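Gamma-glutamyltranspeptidase (Streptomyces lincolnensis, PDB 6J3A) probably acts on gamma-glutamyl-type substrates, as a homologue of LmbA in the gamma-glutamyltranspeptidase family of N-terminal nucleophile enzymes. Local coordinates at residues A[229-234]-A[449-454]; A[560-565]-A[606-611]. One frame throughout, in Å; residues are numbered along the deposited sequence.

Contact 1: A[229-234]-A[449-454]; sequences ARRPTM and VPELGF
The backbones of R231 and P450 stay apart, with R231 CA 11.9 Å from P450 CA, and no hydrogen bond joins 229-234 to 449-454; the R231 side chain alone crosses between them. R231 spans the gap with CG anti to its carbonyl carbon (chi1 -81°) and a bend at chi3. Its NH2 ends 3.5 Å from P450 CD, which lies oblique to the guanidinium plane. The same NH2 is 4.0 Å from E451 OE1, which lies at the guanidinium edge near its plane; this is attraction between opposite charges at a length beyond a salt bridge. The other carboxylate oxygen, OE2, forms a true salt bridge with R227. Each backbone has its own bracing: T233 OG1 donates to R231 O at 2.7 Å, tilted 34° from the carbonyl plane, while V449 O accepts from both L452 N and G453 N, closing the turn that presents P450 and E451. R231 also touches a crystal neighbour, which may influence its pose. The contact is a surface meeting of two loops: 229-234 leaves helix 220-229 and enters strand 233-234, while the other loop links strands 448-449 and 454-455, with V449, P450 and E451 resting on helix 220-229.

Contact 2: A[560-565]-A[606-611]; sequences EARMDP and NPRGMQ
A salt-bridge network of E560, R562 and R608, buried at its E560-R608 pair, joins the two loops, and an Asx turn at N606 steadies its central arginine. R608 runs extended from CG to NE (chi3 -178°) and grips the E560 carboxylate side-on: NE donates to E560 OE1 at 2.6 Å and NH2 to E560 OE2 at 3.1 Å. Both oxygens are met on their syn sides, and the two planes are 25° apart, the geometry of a bidentate pair. R562 NH1 reaches the same OE2 at 3.1 Å, so the two arginines, with R562 NH1 3.6 Å from R608 NH2, share one anion; R562 NH2 bonds D534 O at the end of helix 529-534. Main-chain N-H groups of N537, S585 and E586 also bond this carboxylate. N606 OD1 takes R608 NH1 in its carbonyl plane at 2.8 Å and the R608 backbone N from above that plane, fixing the guanidinium's rotation. A leucine in place of R608 would probably leave the buried E560 carboxylate short of two donors and N606 OD1 without its guanidinium partner. Segment 560-565 leads from strand 556-560 into helix 565-573; 606-611 lies between strands 601-605 and 613-616, with N606 and P607 against helix 529-534.

How the contacts relate
Contact 1 lies at the surface and contact 2 is buried around E560 and R608; their centres are 38 Å apart and their nearest atoms about 17 Å. They share no helix or strand: 229-234 and 449-454 meet beside helix 220-229, whereas 560-565 and 606-611 meet beside helix 529-534. Both pair an arginine with a glutamate, but in contact 1 the arginine lies mainly against a proline and the charge pair is long, the glutamate having its true partner elsewhere; in the interior the pair is bidentate and nearly coplanar, with further donors around it. Contact 2 also borders the subunit interface, where R524 of the second subunit bonds M610 O; no other chain of the assembly touches contact 1.

Contact 1: A[229-234]-A[449-454]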
loop_
_atom_site.group_PDB
_atom_site.type_symbol
_atom_site.label_atom_id
_atom_site.label_comp_id
_atom_site.label_asym_id
_atom_site.label_seq_id
_atom_site.Cartn_x
_atom_site.Cartn_y
_atom_site.Cartn_z
ATOM N N ALA A 229 22.411 -23.192 -24.278
ATOM C CA ALA A 229 23.723 -22.658 -23.939
ATOM C C ALA A 229 24.723 -22.958 -25.039
ATOM O O ALA A 229 25.540 -22.108 -25.383
ATOM C CB ALA A 229 24.202 -23.245 -22.627
ATOM N N ARG A 230 24.619 -24.160 -25.600
ATOM C CA ARG A 230 25.485 -24.620 -26.683
ATOM C C ARG A 230 25.135 -24.117 -28.111
ATOM O O ARG A 230 25.845 -24.443 -29.061
ATOM C CB ARG A 230 25.532 -26.149 -26.647
ATOM C CG ARG A 230 26.247 -26.693 -25.415
ATOM C CD ARG A 230 26.610 -28.172 -25.543
ATOM N NE ARG A 230 27.635 -28.424 -26.573
ATOM C CZ ARG A 230 27.426 -28.895 -27.815
ATOM N NH1 ARG A 230 28.466 -29.062 -28.632
ATOM N NH2 ARG A 230 26.205 -29.203 -28.264
ATOM N N ARG A 231 24.061 -23.335 -28.255
ATOM C CA ARG A 231 23.697 -22.696 -29.531
ATOM C C ARG A 231 24.424 -21.350 -29.694
ATOM O O ARG A 231 24.306 -20.498 -28.821
ATOM C CB ARG A 231 22.173 -22.488 -29.622
ATOM C CG ARG A 231 21.403 -23.735 -30.053
ATOM C CD ARG A 231 19.994 -23.419 -30.546
ATOM N NE ARG A 231 19.040 -23.388 -29.440
ATOM C CZ ARG A 231 18.103 -24.308 -29.163
ATOM N NH1 ARG A 231 17.931 -25.391 -29.928
ATOM N NH2 ARG A 231 17.308 -24.138 -28.099
ATOM N N PRO A 232 25.184 -21.160 -30.805
ATOM C CA PRO A 232 25.857 -19.877 -31.073
ATOM C C PRO A 232 24.912 -18.687 -30.972
ATOM O O PRO A 232 23.907 -18.620 -31.675
ATOM C CB PRO A 232 26.396 -20.049 -32.497
ATOM C CG PRO A 232 26.663 -21.510 -32.605
ATOM C CD PRO A 232 25.623 -22.201 -31.760
ATOM N N THR A 233 25.240 -17.775 -30.067
ATOM C CA THR A 233 24.364 -16.676 -29.716
ATOM C C THR A 233 25.149 -15.377 -29.764
ATOM O O THR A 233 26.230 -15.276 -29.193
ATOM C CB THR A 233 23.806 -16.882 -28.300
ATOM O OG1 THR A 233 23.188 -18.169 -28.216
ATOM C CG2 THR A 233 22.790 -15.821 -27.934
ATOM N N MET A 234 24.594 -14.385 -30.443
ATOM C CA MET A 234 25.177 -13.057 -30.475
ATOM C C MET A 234 25.234 -12.501 -29.056
ATOM O O MET A 234 24.335 -12.753 -28.243
ATOM C CB MET A 234 24.320 -12.151 -31.344
ATOM C CG MET A 234 24.736 -10.685 -31.409
ATOM S SD MET A 234 26.338 -10.488 -32.184
ATOM C CE MET A 234 25.939 -10.776 -33.908
ATOM N N VAL A 449 15.094 -19.575 -23.771
ATOM C CA VAL A 449 15.131 -21.018 -23.975
ATOM C C VAL A 449 13.738 -21.437 -24.466
ATOM O O VAL A 449 12.793 -21.487 -23.672
ATOM C CB VAL A 449 15.498 -21.776 -22.681
ATOM C CG1 VAL A 449 15.609 -23.277 -22.949
ATOM C CG2 VAL A 449 16.792 -21.238 -22.056
ATOM N N PRO A 450 13.609 -21.742 -25.777
ATOM C CA PRO A 450 12.280 -21.770 -26.406
ATOM C C PRO A 450 11.277 -22.714 -25.729
ATOM O O PRO A 450 10.117 -22.324 -25.554
ATOM C CB PRO A 450 12.562 -22.175 -27.865
ATOM C CG PRO A 450 13.922 -22.767 -27.875
ATOM C CD PRO A 450 14.665 -22.250 -26.675
ATOM N N GLU A 451 11.722 -23.894 -25.299
ATOM C CA GLU A 451 10.796 -24.869 -24.685
ATOM C C GLU A 451 10.475 -24.580 -23.209
ATOM O O GLU A 451 9.613 -25.252 -22.619
ATOM C CB GLU A 451 11.236 -26.336 -24.888
ATOM C CG GLU A 451 12.676 -26.699 -24.564
ATOM C CD GLU A 451 13.621 -26.538 -25.753
ATOM O OE1 GLU A 451 14.114 -25.408 -25.962
ATOM O OE2 GLU A 451 13.881 -27.536 -26.467
ATOM N N LEU A 452 11.136 -23.569 -22.634
ATOM C CA LEU A 452 10.892 -23.157 -21.242
ATOM C C LEU A 452 10.183 -21.811 -21.055
ATOM O O LEU A 452 9.373 -21.657 -20.136
ATOM C CB LEU A 452 12.202 -23.149 -20.470
ATOM C CG LEU A 452 12.951 -24.477 -20.438
ATOM C CD1 LEU A 452 14.184 -24.289 -19.570
ATOM C CD2 LEU A 452 12.110 -25.665 -19.955
ATOM N N GLY A 453 10.511 -20.841 -21.900
ATOM C CA GLY A 453 9.870 -19.539 -21.852
ATOM C C GLY A 453 10.700 -18.464 -21.188
ATOM O O GLY A 453 10.254 -17.328 -21.108
ATOM N N PHE A 454 11.896 -18.807 -20.716
ATOM C CA PHE A 454 12.774 -17.832 -20.051
ATOM C C PHE A 454 14.233 -18.091 -20.428
ATOM O O PHE A 454 14.564 -19.204 -20.831
ATOM C CB PHE A 454 12.604 -17.875 -18.522
ATOM C CG PHE A 454 12.782 -19.244 -17.935
ATOM C CD1 PHE A 454 14.044 -19.717 -17.595
ATOM C CD2 PHE A 454 11.685 -20.075 -17.738
ATOM C CE1 PHE A 454 14.201 -20.988 -17.059
ATOM C CE2 PHE A 454 11.841 -21.346 -17.201
ATOM C CZ PHE A 454 13.100 -21.802 -16.861
#

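Contact 2: A[560-565]-A[606-611]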
loop_
_atom_site.group_PDB
_atom_site.type_symbol
_atom_site.label_atom_id
_atom_site.label_comp_id
_atom_site.label_asym_id
_atom_site.label_seq_id
_atom_site.Cartn_x
_atom_site.Cartn_y
_atom_site.Cartn_z
ATOM N N GLU A 560 19.348 12.626 -4.649
ATOM C CA GLU A 560 18.000 12.948 -5.116
ATOM C C GLU A 560 17.788 14.453 -5.040
ATOM O O GLU A 560 18.360 15.131 -4.189
ATOM C CB GLU A 560 16.932 12.227 -4.294
ATOM C CG GLU A 560 16.900 10.728 -4.519
ATOM C CD GLU A 560 15.772 10.031 -3.782
ATOM O OE1 GLU A 560 14.984 9.325 -4.440
ATOM O OE2 GLU A 560 15.660 10.161 -2.546
ATOM N N ALA A 561 16.943 14.964 -5.930
ATOM C CA ALA A 561 16.650 16.397 -5.993
ATOM C C ALA A 561 16.012 16.947 -4.724
ATOM O O ALA A 561 16.078 18.150 -4.501
ATOM C CB ALA A 561 15.764 16.715 -7.194
ATOM N N ARG A 562 15.409 16.082 -3.904
ATOM C CA ARG A 562 14.702 16.516 -2.677
ATOM C C ARG A 562 15.588 16.495 -1.440
ATOM O O ARG A 562 15.126 16.865 -0.365
ATOM C CB ARG A 562 13.368 15.772 -2.426
ATOM C CG ARG A 562 13.229 14.411 -3.078
ATOM C CD ARG A 562 11.824 13.849 -2.980
ATOM N NE ARG A 562 11.570 13.315 -1.659
ATOM C CZ ARG A 562 12.050 12.170 -1.174
ATOM N NH1 ARG A 562 12.840 11.366 -1.884
ATOM N NH2 ARG A 562 11.725 11.835 0.064
ATOM N N MET A 563 16.849 16.082 -1.584
ATOM C CA MET A 563 17.868 16.384 -0.578
ATOM C C MET A 563 18.077 17.904 -0.547
ATOM O O MET A 563 17.968 18.564 -1.582
ATOM C CB MET A 563 19.179 15.666 -0.907
ATOM C CG MET A 563 20.292 15.864 0.120
ATOM S SD MET A 563 21.588 14.601 0.044
ATOM C CE MET A 563 20.754 13.218 0.815
ATOM N N ASP A 564 18.354 18.447 0.640
ATOM C CA ASP A 564 18.576 19.887 0.831
ATOM C C ASP A 564 19.633 20.391 -0.163
ATOM O O ASP A 564 20.698 19.779 -0.259
ATOM C CB ASP A 564 19.028 20.158 2.269
ATOM N N PRO A 565 19.341 21.477 -0.919
ATOM C CA PRO A 565 20.313 21.928 -1.936
ATOM C C PRO A 565 21.622 22.469 -1.368
ATOM O O PRO A 565 22.612 22.554 -2.096
ATOM C CB PRO A 565 19.569 23.050 -2.689
ATOM C CG PRO A 565 18.138 22.924 -2.303
ATOM C CD PRO A 565 18.132 22.322 -0.927
ATOM N N ASN A 606 9.178 1.090 -0.701
ATOM C CA ASN A 606 9.592 2.209 -1.539
ATOM C C ASN A 606 8.485 2.682 -2.483
ATOM O O ASN A 606 7.855 1.854 -3.143
ATOM C CB ASN A 606 10.815 1.801 -2.358
ATOM C CG ASN A 606 11.087 2.748 -3.502
ATOM O OD1 ASN A 606 11.466 3.906 -3.297
ATOM N ND2 ASN A 606 10.869 2.268 -4.719
ATOM N N PRO A 607 8.259 4.013 -2.555
ATOM C CA PRO A 607 7.259 4.556 -3.462
ATOM C C PRO A 607 7.778 4.905 -4.867
ATOM O O PRO A 607 6.974 5.133 -5.771
ATOM C CB PRO A 607 6.820 5.822 -2.738
ATOM C CG PRO A 607 8.081 6.311 -2.119
ATOM C CD PRO A 607 8.876 5.090 -1.754
ATOM N N ARG A 608 9.097 4.940 -5.037
ATOM C CA ARG A 608 9.714 5.388 -6.276
ATOM C C ARG A 608 9.470 4.347 -7.362
ATOM O O ARG A 608 9.751 3.170 -7.153
ATOM C CB ARG A 608 11.218 5.597 -6.094
ATOM C CG ARG A 608 11.620 6.556 -4.984
ATOM C CD ARG A 608 13.100 6.435 -4.684
ATOM N NE ARG A 608 13.529 7.301 -3.588
ATOM C CZ ARG A 608 13.349 7.055 -2.292
ATOM N NH1 ARG A 608 12.726 5.949 -1.877
ATOM N NH2 ARG A 608 13.804 7.925 -1.394
ATOM N N GLY A 609 8.932 4.793 -8.502
ATOM C CA GLY A 609 8.573 3.917 -9.624
ATOM C C GLY A 609 7.191 3.291 -9.499
ATOM O O GLY A 609 6.837 2.432 -10.290
ATOM N N MET A 610 6.405 3.750 -8.524
ATOM C CA MET A 610 5.059 3.232 -8.207
ATOM C C MET A 610 4.875 1.740 -8.484
ATOM O O MET A 610 4.082 1.334 -9.335
ATOM C CB MET A 610 3.940 4.053 -8.874
ATOM C CG MET A 610 4.373 5.245 -9.684
ATOM S SD MET A 610 5.235 6.550 -8.798
ATOM C CE MET A 610 6.072 7.205 -10.248
ATOM N N GLN A 611 5.608 0.936 -7.731
ATOM C CA GLN A 611 5.665 -0.500 -7.976
ATOM C C GLN A 611 5.876 -1.291 -6.690
ATOM O O GLN A 611 5.119 -2.226 -6.401
ATOM C CB GLN A 611 6.777 -0.789 -8.983
ATOM C CG GLN A 611 6.761 -2.182 -9.581
ATOM C CD GLN A 611 7.981 -2.435 -10.448
ATOM O OE1 GLN A 611 8.610 -3.488 -10.355
ATOM N NE2 GLN A 611 8.343 -1.450 -11.274
#